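Local structure of putative sugar binding protein (Salmonella enterica subsp. enterica serovar Typhimurium, 3KNZ) at residues A[232-237]-A[276-281]; A[200-205]-A[329-334]; A[147-152]-A[166-171]; A[224-229]-A[243-248]. The protein probably binds a sugar phosphate or similar carbohydrate derivative through SIS domains, but its exact function is not established. All blocks are in the same frame, centred on the assembly; numbering follows the deposited sequence.

Contacts 1, 2 and 4 belong to one half of the chain and contact 3 to the other. Contacts 1 and 4 both use helix 235-249. They also meet neighbouring strands of one parallel sheet, 273-278 and 225-230, whose backbones probably hydrogen-bond between Ile276 and both Arg227 and Thr229. Contact 2 joins two helices and touches contacts 1 and 4: Tyr329 lies on Pro280, and Leu333 on Leu228. All three are buried and apolar where their segments meet. Contact 3 is only partly buried and stands apart, about 23 Å from contact 1 and 26 Å from contact 4, centre to centre. It differs in chemistry too: there the amide of Asn168 packs against aliphatic groups of Val148 and Pro149.

Contact 1: A[232-237]-A[276-281]; sequences ATLFGT and IMLDPQ
Leu234 and Thr237 meet Leu278 and Pro280 at the start of helix 235-249, beside the C-terminal end of strand 273-278. The strand is the central one of a five-stranded parallel sheet with strand order 2-1-3-4-5, consistent with the SIS fold. The contact is a buried meeting of a helix start with a strand end.

The contacts across it are apolar. CD1 of Leu234 lies 4.0 Å from CD1 of Leu278, and the two leucine side chains pass each other at a slant. The same methyl, CD1 of Leu234, points at the CG corner of the Pro280 ring, also at 4.0 Å. Pro280 follows the end of the strand by two residues, and it shares this leucine methyl with Leu278. Leu278 holds CG beside its backbone N (chi1 -58°), and this brings CD1 within reach of both Leu234 and Thr237.

The polar bonds lie within or outside the pair. In segment 232-237 the N of Phe235 donates to the O of Ala232 at 3.0 Å, closing the short 3-10 turn before the helix. Leu234 stands at the N-cap position. Beyond the pair, Asp279 makes a salt bridge to Arg302, and helix 326-339 covers Leu234 and Pro280 with Tyr329. Phe235 points away from the strand and meets Phe86 of the second subunit edge to face.

Thr237 adds its methyl, not its hydroxyl: CG2 stands anti to the backbone N and comes within 3.9 Å of Leu278 CD1.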
loop_
_atom_site.group_PDB
_atom_site.type_symbol
_atom_site.label_atom_id
_atom_site.label_comp_id
_atom_site.label_asym_id
_atom_site.label_seq_id
_atom_site.Cartn_x
_atom_site.Cartn_y
_atom_site.Cartn_z
ATOM N N ALA A 232 -11.967 7.693 2.522
ATOM C CA ALA A 232 -10.525 7.824 2.701
ATOM C C ALA A 232 -10.147 8.037 4.163
ATOM O O ALA A 232 -9.214 7.411 4.669
ATOM C CB ALA A 232 -10.013 8.975 1.871
ATOM N N THR A 233 -10.888 8.909 4.841
ATOM C CA THR A 233 -10.621 9.229 6.244
ATOM C C THR A 233 -10.682 8.041 7.214
ATOM O O THR A 233 -10.309 8.178 8.382
ATOM C CB THR A 233 -11.591 10.289 6.733
ATOM O OG1 THR A 233 -12.925 9.860 6.440
ATOM C CG2 THR A 233 -11.310 11.615 6.046
ATOM N N LEU A 234 -11.155 6.889 6.749
ATOM C CA LEU A 234 -11.217 5.694 7.592
ATOM C C LEU A 234 -10.531 4.492 6.920
ATOM O O LEU A 234 -10.853 3.334 7.201
ATOM C CB LEU A 234 -12.676 5.364 7.947
ATOM C CG LEU A 234 -13.400 6.375 8.845
ATOM C CD1 LEU A 234 -14.859 5.985 9.053
ATOM C CD2 LEU A 234 -12.687 6.506 10.183
ATOM N N PHE A 235 -9.578 4.768 6.036
ATOM C CA PHE A 235 -8.899 3.699 5.328
ATOM C C PHE A 235 -8.132 2.810 6.302
ATOM O O PHE A 235 -8.195 1.586 6.213
ATOM C CB PHE A 235 -7.990 4.255 4.234
ATOM C CG PHE A 235 -7.261 3.195 3.460
ATOM C CD1 PHE A 235 -7.955 2.316 2.646
ATOM C CD2 PHE A 235 -5.879 3.083 3.538
ATOM C CE1 PHE A 235 -7.295 1.333 1.925
ATOM C CE2 PHE A 235 -5.211 2.114 2.807
ATOM C CZ PHE A 235 -5.929 1.233 2.005
ATOM N N GLY A 236 -7.421 3.423 7.243
ATOM C CA GLY A 236 -6.683 2.658 8.251
ATOM C C GLY A 236 -7.610 1.746 9.037
ATOM O O GLY A 236 -7.238 0.622 9.392
ATOM N N THR A 237 -8.828 2.235 9.282
ATOM C CA THR A 237 -9.857 1.508 10.017
ATOM C C THR A 237 -10.324 0.227 9.333
ATOM O O THR A 237 -10.397 -0.818 9.971
ATOM C CB THR A 237 -11.092 2.388 10.226
ATOM O OG1 THR A 237 -10.699 3.612 10.858
ATOM C CG2 THR A 237 -12.140 1.659 11.067
ATOM N N ILE A 276 -19.539 -4.665 4.320
ATOM C CA ILE A 276 -19.704 -3.900 5.531
ATOM C C ILE A 276 -19.187 -2.547 5.105
ATOM O O ILE A 276 -18.068 -2.424 4.605
ATOM C CB ILE A 276 -18.918 -4.448 6.725
ATOM C CG1 ILE A 276 -19.445 -5.842 7.110
ATOM C CG2 ILE A 276 -19.059 -3.499 7.909
ATOM C CD1 ILE A 276 -18.708 -6.510 8.254
HETATM N N MSE A 277 -20.020 -1.533 5.264
HETATM C CA MSE A 277 -19.688 -0.206 4.803
HETATM C C MSE A 277 -19.765 0.748 5.970
HETATM O O MSE A 277 -20.664 0.643 6.808
HETATM C CB MSE A 277 -20.702 0.195 3.733
HETATM C CG MSE A 277 -20.260 1.290 2.786
HETATM SE SE MSE A 277 -21.688 1.727 1.531
HETATM C CE MSE A 277 -22.385 -0.058 1.216
ATOM N N LEU A 278 -18.802 1.662 6.034
ATOM C CA LEU A 278 -18.762 2.683 7.073
ATOM C C LEU A 278 -19.317 3.978 6.494
ATOM O O LEU A 278 -18.794 4.494 5.496
ATOM C CB LEU A 278 -17.329 2.908 7.567
ATOM C CG LEU A 278 -16.619 1.675 8.133
ATOM C CD1 LEU A 278 -15.207 2.022 8.630
ATOM C CD2 LEU A 278 -17.446 1.050 9.254
ATOM N N ASP A 279 -20.386 4.479 7.109
ATOM C CA ASP A 279 -21.019 5.717 6.678
ATOM C C ASP A 279 -20.984 6.750 7.798
ATOM O O ASP A 279 -21.981 6.956 8.484
ATOM C CB ASP A 279 -22.477 5.486 6.255
ATOM C CG ASP A 279 -22.602 4.693 4.969
ATOM O OD1 ASP A 279 -22.583 3.444 5.025
ATOM O OD2 ASP A 279 -22.781 5.326 3.906
ATOM N N PRO A 280 -19.836 7.416 7.982
ATOM C CA PRO A 280 -19.769 8.424 9.041
ATOM C C PRO A 280 -20.762 9.575 8.840
ATOM O O PRO A 280 -21.253 10.146 9.808
ATOM C CB PRO A 280 -18.319 8.929 8.975
ATOM C CG PRO A 280 -17.753 8.424 7.683
ATOM C CD PRO A 280 -18.552 7.234 7.278
ATOM N N GLN A 281 -21.072 9.894 7.594
ATOM C CA GLN A 281 -21.998 10.978 7.302
ATOM C C GLN A 281 -22.741 10.715 5.998
ATOM O O GLN A 281 -22.333 9.866 5.209
ATOM C CB GLN A 281 -21.228 12.287 7.233
ATOM C CG GLN A 281 -20.047 12.237 6.286
ATOM C CD GLN A 281 -19.186 13.471 6.388
ATOM O OE1 GLN A 281 -19.370 14.294 7.287
ATOM N NE2 GLN A 281 -18.236 13.611 5.467
#

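Contact 2: A[200-205]-A[329-334]; sequences NHLPAL and YIIPLQ
Ile331 of helix 326-339 reaches across to Leu202 and Leu205 of helix 185-215. These three buried side chains carry the contact.

The interaction between the segments is aliphatic. CD1 of Ile331 sits close against CD2 of Leu202, at 3.4 Å. CB and CG of that leucine are near it as well, each at about 4.0 Å. The same methyl touches Leu205, whose CD2 lies 3.9 Å from Ile331 CD1. A second branch of the isoleucine is used too, for its CG2 is 4.0 Å from Leu205 CG. Ile331 carries CG1 beside its backbone N (chi1 -72°) and CG2 beside its carbonyl carbon; with these torsions CD1 reaches both leucines, while CG2 lies on Leu205. Leu205 turns CG anti to its own N (chi1 177°), which brings CD2 over to CB and CD1 of the isoleucine.

Backbone bonding is interrupted on both sides. Pro203 and Pro332 have no N-H to give to the preceding turn, and each helix is kinked there. The O of Ile330 still accepts from N of Gln334.

Polar groups find partners elsewhere. Tyr329 OH bonds to Asn320, and Gln334 OE1 to His163. Val206 and Ser209 of helix 185-215 extend the surface under Ile331.

This aliphatic helix-helix contact joins the long helix 185-215 to helix 326-339, which also packs on the second parallel sheet of this SIS-family protein.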
loop_
_atom_site.group_PDB
_atom_site.type_symbol
_atom_site.label_atom_id
_atom_site.label_comp_id
_atom_site.label_asym_id
_atom_site.label_seq_id
_atom_site.Cartn_x
_atom_site.Cartn_y
_atom_site.Cartn_z
ATOM N N ASN A 200 -14.881 8.417 26.483
ATOM C CA ASN A 200 -16.010 8.183 27.386
ATOM C C ASN A 200 -17.239 7.592 26.697
ATOM O O ASN A 200 -18.092 7.005 27.351
ATOM C CB ASN A 200 -16.418 9.483 28.073
ATOM C CG ASN A 200 -15.460 9.889 29.159
ATOM O OD1 ASN A 200 -14.915 9.042 29.875
ATOM N ND2 ASN A 200 -15.266 11.193 29.315
ATOM N N HIS A 201 -17.340 7.769 25.385
ATOM C CA HIS A 201 -18.472 7.254 24.621
ATOM C C HIS A 201 -18.252 5.830 24.094
ATOM O O HIS A 201 -19.185 5.201 23.593
ATOM C CB HIS A 201 -18.814 8.217 23.469
ATOM C CG HIS A 201 -19.633 9.401 23.893
ATOM N ND1 HIS A 201 -20.996 9.476 23.682
ATOM C CD2 HIS A 201 -19.294 10.541 24.543
ATOM C CE1 HIS A 201 -21.455 10.617 24.167
ATOM N NE2 HIS A 201 -20.442 11.279 24.696
ATOM N N LEU A 202 -17.037 5.308 24.228
ATOM C CA LEU A 202 -16.736 3.966 23.709
ATOM C C LEU A 202 -17.486 2.827 24.427
ATOM O O LEU A 202 -17.951 1.889 23.785
ATOM C CB LEU A 202 -15.222 3.704 23.707
ATOM C CG LEU A 202 -14.406 4.654 22.824
ATOM C CD1 LEU A 202 -12.932 4.309 22.844
ATOM C CD2 LEU A 202 -14.933 4.647 21.388
ATOM N N PRO A 203 -17.619 2.907 25.756
ATOM C CA PRO A 203 -18.316 1.820 26.430
ATOM C C PRO A 203 -19.714 1.572 25.879
ATOM O O PRO A 203 -20.130 0.416 25.746
ATOM C CB PRO A 203 -18.375 2.296 27.877
ATOM C CG PRO A 203 -17.168 3.158 28.017
ATOM C CD PRO A 203 -17.057 3.876 26.710
ATOM N N ALA A 204 -20.429 2.643 25.556
ATOM C CA ALA A 204 -21.771 2.511 25.014
ATOM C C ALA A 204 -21.698 1.874 23.629
ATOM O O ALA A 204 -22.548 1.067 23.269
ATOM C CB ALA A 204 -22.465 3.864 24.956
ATOM N N LEU A 205 -20.671 2.236 22.863
ATOM C CA LEU A 205 -20.471 1.685 21.514
ATOM C C LEU A 205 -20.124 0.192 21.562
ATOM O O LEU A 205 -20.529 -0.569 20.684
ATOM C CB LEU A 205 -19.382 2.465 20.765
ATOM C CG LEU A 205 -19.000 1.988 19.360
ATOM C CD1 LEU A 205 -20.212 1.891 18.438
ATOM C CD2 LEU A 205 -17.958 2.927 18.781
ATOM N N TYR A 329 -15.100 3.864 15.032
ATOM C CA TYR A 329 -15.470 2.991 13.911
ATOM C C TYR A 329 -14.741 1.635 13.807
ATOM O O TYR A 329 -15.206 0.747 13.099
ATOM C CB TYR A 329 -15.402 3.769 12.588
ATOM C CG TYR A 329 -16.530 4.768 12.449
ATOM C CD1 TYR A 329 -17.772 4.372 11.971
ATOM C CD2 TYR A 329 -16.366 6.099 12.812
ATOM C CE1 TYR A 329 -18.820 5.273 11.849
ATOM C CE2 TYR A 329 -17.411 7.010 12.689
ATOM C CZ TYR A 329 -18.637 6.585 12.209
ATOM O OH TYR A 329 -19.690 7.463 12.084
ATOM N N ILE A 330 -13.620 1.458 14.503
ATOM C CA ILE A 330 -12.914 0.165 14.468
ATOM C C ILE A 330 -13.542 -0.841 15.443
ATOM O O ILE A 330 -13.375 -2.056 15.294
ATOM C CB ILE A 330 -11.412 0.322 14.816
ATOM C CG1 ILE A 330 -10.668 -1.020 14.689
ATOM C CG2 ILE A 330 -11.251 0.861 16.227
ATOM C CD1 ILE A 330 -10.815 -1.721 13.329
ATOM N N ILE A 331 -14.273 -0.319 16.430
ATOM C CA ILE A 331 -14.896 -1.132 17.480
ATOM C C ILE A 331 -15.900 -2.174 16.974
ATOM O O ILE A 331 -15.822 -3.336 17.375
ATOM C CB ILE A 331 -15.509 -0.228 18.594
ATOM C CG1 ILE A 331 -14.366 0.402 19.408
ATOM C CG2 ILE A 331 -16.429 -1.034 19.502
ATOM C CD1 ILE A 331 -14.779 1.439 20.409
ATOM N N PRO A 332 -16.839 -1.771 16.100
ATOM C CA PRO A 332 -17.784 -2.740 15.548
ATOM C C PRO A 332 -17.063 -3.869 14.814
ATOM O O PRO A 332 -17.426 -5.041 14.962
ATOM C CB PRO A 332 -18.606 -1.911 14.561
ATOM C CG PRO A 332 -18.471 -0.506 15.032
ATOM C CD PRO A 332 -17.115 -0.401 15.635
ATOM N N LEU A 333 -16.036 -3.516 14.043
ATOM C CA LEU A 333 -15.257 -4.512 13.312
ATOM C C LEU A 333 -14.517 -5.439 14.294
ATOM O O LEU A 333 -14.410 -6.637 14.069
ATOM C CB LEU A 333 -14.286 -3.826 12.344
ATOM C CG LEU A 333 -14.920 -2.829 11.362
ATOM C CD1 LEU A 333 -13.879 -2.273 10.379
ATOM C CD2 LEU A 333 -16.072 -3.464 10.611
ATOM N N GLN A 334 -14.017 -4.884 15.391
ATOM C CA GLN A 334 -13.331 -5.687 16.407
ATOM C C GLN A 334 -14.306 -6.615 17.136
ATOM O O GLN A 334 -13.940 -7.726 17.550
ATOM C CB GLN A 334 -12.595 -4.783 17.404
ATOM C CG GLN A 334 -11.348 -4.128 16.811
ATOM C CD GLN A 334 -10.716 -3.084 17.712
ATOM O OE1 GLN A 334 -11.401 -2.395 18.463
ATOM N NE2 GLN A 334 -9.403 -2.942 17.613
#

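Contact 3: A[147-152]-A[166-171]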
loop_
_atom_site.group_PDB
_atom_site.type_symbol
_atom_site.label_atom_id
_atom_site.label_comp_id
_atom_site.label_asym_id
_atom_site.label_seq_id
_atom_site.Cartn_x
_atom_site.Cartn_y
_atom_site.Cartn_z
ATOM N N THR A 147 8.058 4.101 23.521
ATOM C CA THR A 147 7.235 2.942 23.829
ATOM C C THR A 147 5.769 3.284 24.046
ATOM O O THR A 147 5.445 4.274 24.691
ATOM C CB THR A 147 7.741 2.235 25.110
ATOM O OG1 THR A 147 9.159 2.039 25.033
ATOM C CG2 THR A 147 7.036 0.887 25.307
ATOM N N VAL A 148 4.888 2.455 23.487
ATOM C CA VAL A 148 3.453 2.581 23.712
ATOM C C VAL A 148 3.221 1.990 25.116
ATOM O O VAL A 148 3.552 0.824 25.358
ATOM C CB VAL A 148 2.623 1.796 22.656
ATOM C CG1 VAL A 148 1.122 1.938 22.926
ATOM C CG2 VAL A 148 2.956 2.267 21.236
ATOM N N PRO A 149 2.681 2.800 26.047
ATOM C CA PRO A 149 2.468 2.398 27.445
ATOM C C PRO A 149 1.342 1.386 27.650
ATOM O O PRO A 149 0.217 1.766 27.981
ATOM C CB PRO A 149 2.134 3.723 28.142
ATOM C CG PRO A 149 1.570 4.589 27.077
ATOM C CD PRO A 149 2.231 4.181 25.792
ATOM N N CYS A 150 1.663 0.104 27.501
ATOM C CA CYS A 150 0.664 -0.955 27.609
ATOM C C CYS A 150 0.698 -1.776 28.896
ATOM O O CYS A 150 -0.236 -2.524 29.152
ATOM C CB CYS A 150 0.746 -1.866 26.387
ATOM S SG CYS A 150 0.258 -1.008 24.865
ATOM N N GLY A 151 1.760 -1.663 29.692
ATOM C CA GLY A 151 1.810 -2.351 30.991
ATOM C C GLY A 151 2.497 -3.705 31.136
ATOM O O GLY A 151 3.250 -3.913 32.088
ATOM N N GLU A 152 2.218 -4.647 30.241
ATOM C CA GLU A 152 2.826 -5.982 30.330
ATOM C C GLU A 152 3.111 -6.565 28.949
ATOM O O GLU A 152 3.726 -7.628 28.832
ATOM C CB GLU A 152 1.928 -6.948 31.117
ATOM C CG GLU A 152 1.757 -6.615 32.592
ATOM C CD GLU A 152 0.932 -7.656 33.331
ATOM N N VAL A 166 -2.352 4.344 17.863
ATOM C CA VAL A 166 -2.874 5.518 17.182
ATOM C C VAL A 166 -2.836 6.708 18.134
ATOM O O VAL A 166 -2.474 7.807 17.731
ATOM C CB VAL A 166 -4.317 5.302 16.658
ATOM C CG1 VAL A 166 -4.916 6.633 16.159
ATOM C CG2 VAL A 166 -4.334 4.223 15.553
ATOM N N LEU A 167 -3.191 6.495 19.397
ATOM C CA LEU A 167 -3.157 7.595 20.362
ATOM C C LEU A 167 -1.718 8.051 20.627
ATOM O O LEU A 167 -1.443 9.252 20.691
ATOM C CB LEU A 167 -3.853 7.212 21.669
ATOM C CG LEU A 167 -3.841 8.313 22.736
ATOM C CD1 LEU A 167 -4.383 9.621 22.169
ATOM C CD2 LEU A 167 -4.611 7.885 23.990
ATOM N N ASN A 168 -0.812 7.086 20.764
ATOM C CA ASN A 168 0.607 7.371 20.988
ATOM C C ASN A 168 1.126 8.301 19.883
ATOM O O ASN A 168 1.710 9.345 20.166
ATOM C CB ASN A 168 1.419 6.067 21.016
ATOM C CG ASN A 168 2.685 6.177 21.841
ATOM O OD1 ASN A 168 2.647 6.606 22.990
ATOM N ND2 ASN A 168 3.805 5.745 21.274
ATOM N N LEU A 169 0.888 7.925 18.626
ATOM C CA LEU A 169 1.284 8.742 17.466
ATOM C C LEU A 169 0.696 10.153 17.495
ATOM O O LEU A 169 1.366 11.121 17.131
ATOM C CB LEU A 169 0.852 8.064 16.164
ATOM C CG LEU A 169 1.671 6.877 15.670
ATOM C CD1 LEU A 169 0.847 5.982 14.763
ATOM C CD2 LEU A 169 2.951 7.349 14.970
HETATM N N MSE A 170 -0.566 10.263 17.906
HETATM C CA MSE A 170 -1.246 11.565 17.980
HETATM C C MSE A 170 -0.670 12.449 19.083
HETATM O O MSE A 170 -0.575 13.673 18.927
HETATM C CB MSE A 170 -2.754 11.383 18.165
HETATM C CG MSE A 170 -3.464 10.860 16.921
HETATM SE SE MSE A 170 -5.355 10.632 17.188
HETATM C CE MSE A 170 -5.898 10.293 15.351
ATOM N N LEU A 171 -0.282 11.836 20.200
ATOM C CA LEU A 171 0.332 12.595 21.288
ATOM C C LEU A 171 1.712 13.116 20.868
ATOM O O LEU A 171 2.125 14.197 21.287
ATOM C CB LEU A 171 0.427 11.757 22.566
ATOM C CG LEU A 171 -0.921 11.359 23.179
ATOM C CD1 LEU A 171 -0.681 10.516 24.427
ATOM C CD2 LEU A 171 -1.806 12.577 23.476
#
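Within the SIS domain, the loop that follows strand 144-145 passes beside helix 161-179, where Val148 and Pro149 meet Asn168. Pro149 is the centre of an inverse gamma turn, at which the loop changes direction. The amide of Asn168 lies against the loop. Its ND2 is 3.6 Å from CG2 of Val148, and its CG is about 4.0 Å from the same methyl. The other end of the amide faces the proline, with OD1 3.7 Å from Pro149 CD. Asn168 carries CG on the far side of CB from its backbone N (chi1 -153°), and the amide thus extends toward the loop.

These contacts are van der Waals. The amide is hydrogen-bonded just outside them: ND2 to the O of Leu146, and OD1 to NH1 of Arg35. Bonds at both ends would fix its rotation and satisfy a buried polar group.

The loop is also tied to the sheet, since the backbone of Val148 bonds to Ala131 at the end of strand 126-131. Met30 of helix 15-32 covers Pro149 and Asn168, while helix 59-76 packs on the helix through Val166, Leu169 and Met170.

Contact 4: A[224-229]-A[243-248]; sequences ADIRLT and LKMLET
Met245, a selenomethionine of helix 235-249, lies over Ile226 and Leu228 of strand 225-230. Helix and strand belong to the beta-alpha-beta unit that continues into strand 253-257.

The side chain leaves the helix with CB pointed toward the strand. CG follows beside the backbone N (chi1 -63°) and passes 4.0 Å from the carbonyl O of Leu333 in helix 326-339. The next atom, SE, rests on Leu228, 4.0 Å from its CD1. There the chain bends (chi3 65°) and turns the terminal methyl to the other strand residue. CE comes to 3.8 Å from Ile226 CD1 and is near CG2 as well, at 4.2 Å. The isoleucine and Met245 cross at about a right angle, whereas Leu228 is passed at a slant. The strand residues that meet Met245 are two apart, so both point to one face of the sheet. Val253 of the next strand and Leu336 and Cys337 of helix 326-339 also touch Met245.

Two polar links lie along the helix. Lys244 NZ forms a salt bridge to Glu247 OE1 at 3.1 Å. Thr248 OG1 gives a hydrogen bond to the O of Lys244 at 2.8 Å, and that oxygen also accepts from N of Thr248, on the opposite face of its plane.

Across the segments the contact is apolar. Dispersion and burial of apolar surface, selenium included, hold the helix to the sheet here; Lys244 pairs with Glu247, whose other oxygen, OE2, bonds to Asn267 of the second subunit.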
loop_
_atom_site.group_PDB
_atom_site.type_symbol
_atom_site.label_atom_id
_atom_site.label_comp_id
_atom_site.label_asym_id
_atom_site.label_seq_id
_atom_site.Cartn_x
_atom_site.Cartn_y
_atom_site.Cartn_z
ATOM N N ALA A 224 -19.263 -16.212 1.885
ATOM C CA ALA A 224 -17.990 -16.738 1.357
ATOM C C ALA A 224 -16.787 -15.877 1.719
ATOM O O ALA A 224 -15.727 -16.389 2.078
ATOM C CB ALA A 224 -18.074 -16.884 -0.164
ATOM N N ASP A 225 -16.955 -14.566 1.579
ATOM C CA ASP A 225 -15.908 -13.618 1.900
ATOM C C ASP A 225 -16.537 -12.268 2.217
ATOM O O ASP A 225 -17.622 -11.931 1.732
ATOM C CB ASP A 225 -14.911 -13.484 0.750
ATOM C CG ASP A 225 -15.521 -12.854 -0.484
ATOM O OD1 ASP A 225 -16.746 -12.955 -0.678
ATOM O OD2 ASP A 225 -14.769 -12.262 -1.270
ATOM N N ILE A 226 -15.833 -11.494 3.025
ATOM C CA ILE A 226 -16.339 -10.227 3.486
ATOM C C ILE A 226 -15.473 -9.105 2.954
ATOM O O ILE A 226 -14.255 -9.209 2.946
ATOM C CB ILE A 226 -16.338 -10.195 5.027
ATOM C CG1 ILE A 226 -17.202 -11.351 5.560
ATOM C CG2 ILE A 226 -16.803 -8.830 5.537
ATOM C CD1 ILE A 226 -17.083 -11.603 7.066
ATOM N N ARG A 227 -16.116 -8.035 2.509
ATOM C CA ARG A 227 -15.411 -6.878 1.999
ATOM C C ARG A 227 -15.852 -5.670 2.825
ATOM O O ARG A 227 -17.047 -5.470 3.063
ATOM C CB ARG A 227 -15.764 -6.667 0.530
ATOM C CG ARG A 227 -15.647 -7.919 -0.338
ATOM C CD ARG A 227 -14.211 -8.337 -0.581
ATOM N NE ARG A 227 -14.141 -9.590 -1.331
ATOM C CZ ARG A 227 -13.034 -10.088 -1.886
ATOM N NH1 ARG A 227 -11.885 -9.439 -1.810
ATOM N NH2 ARG A 227 -13.084 -11.237 -2.546
ATOM N N LEU A 228 -14.885 -4.881 3.273
ATOM C CA LEU A 228 -15.163 -3.699 4.073
ATOM C C LEU A 228 -14.787 -2.479 3.266
ATOM O O LEU A 228 -13.755 -2.481 2.608
ATOM C CB LEU A 228 -14.307 -3.697 5.339
ATOM C CG LEU A 228 -14.245 -5.004 6.113
ATOM C CD1 LEU A 228 -13.486 -4.775 7.416
ATOM C CD2 LEU A 228 -15.642 -5.527 6.374
ATOM N N THR A 229 -15.605 -1.438 3.311
ATOM C CA THR A 229 -15.275 -0.212 2.600
ATOM C C THR A 229 -15.583 0.992 3.463
ATOM O O THR A 229 -16.314 0.903 4.446
ATOM C CB THR A 229 -16.042 -0.069 1.270
ATOM O OG1 THR A 229 -15.478 1.007 0.496
ATOM C CG2 THR A 229 -17.514 0.208 1.530
ATOM N N LEU A 243 -7.816 -7.097 8.524
ATOM C CA LEU A 243 -6.767 -7.981 8.997
ATOM C C LEU A 243 -7.190 -8.762 10.235
ATOM O O LEU A 243 -6.924 -9.954 10.316
ATOM C CB LEU A 243 -5.472 -7.195 9.268
ATOM C CG LEU A 243 -4.308 -8.048 9.801
ATOM C CD1 LEU A 243 -4.041 -9.217 8.855
ATOM C CD2 LEU A 243 -3.039 -7.225 10.035
ATOM N N LYS A 244 -7.862 -8.118 11.189
ATOM C CA LYS A 244 -8.255 -8.823 12.414
ATOM C C LYS A 244 -9.323 -9.877 12.146
ATOM O O LYS A 244 -9.255 -10.981 12.693
ATOM C CB LYS A 244 -8.739 -7.873 13.508
ATOM C CG LYS A 244 -7.809 -6.722 13.812
ATOM C CD LYS A 244 -6.352 -7.119 13.984
ATOM C CE LYS A 244 -6.094 -7.874 15.249
ATOM N NZ LYS A 244 -4.631 -8.025 15.411
HETATM N N MSE A 245 -10.304 -9.547 11.311
HETATM C CA MSE A 245 -11.364 -10.505 10.979
HETATM C C MSE A 245 -10.788 -11.704 10.234
HETATM O O MSE A 245 -11.195 -12.833 10.481
HETATM C CB MSE A 245 -12.463 -9.834 10.164
HETATM C CG MSE A 245 -13.152 -8.732 10.936
HETATM SE SE MSE A 245 -14.398 -7.741 9.876
HETATM C CE MSE A 245 -15.660 -9.166 9.542
ATOM N N LEU A 246 -9.839 -11.459 9.330
ATOM C CA LEU A 246 -9.183 -12.544 8.599
ATOM C C LEU A 246 -8.460 -13.448 9.591
ATOM O O LEU A 246 -8.576 -14.669 9.569
ATOM C CB LEU A 246 -8.181 -11.977 7.590
ATOM C CG LEU A 246 -7.281 -12.976 6.855
ATOM C CD1 LEU A 246 -8.099 -14.038 6.141
ATOM C CD2 LEU A 246 -6.370 -12.254 5.877
ATOM N N GLU A 247 -7.737 -12.801 10.488
ATOM C CA GLU A 247 -6.921 -13.466 11.483
ATOM C C GLU A 247 -7.751 -14.288 12.474
ATOM O O GLU A 247 -7.293 -15.314 12.964
ATOM C CB GLU A 247 -6.112 -12.387 12.206
ATOM C CG GLU A 247 -4.863 -12.843 12.919
ATOM C CD GLU A 247 -3.952 -11.664 13.233
ATOM O OE1 GLU A 247 -4.436 -10.651 13.783
ATOM O OE2 GLU A 247 -2.751 -11.744 12.916
ATOM N N THR A 248 -8.976 -13.848 12.747
ATOM C CA THR A 248 -9.842 -14.523 13.712
ATOM C C THR A 248 -10.851 -15.477 13.075
ATOM O O THR A 248 -10.982 -16.622 13.496
ATOM C CB THR A 248 -10.658 -13.501 14.529
ATOM O OG1 THR A 248 -9.794 -12.484 15.048
ATOM C CG2 THR A 248 -11.378 -14.199 15.669
#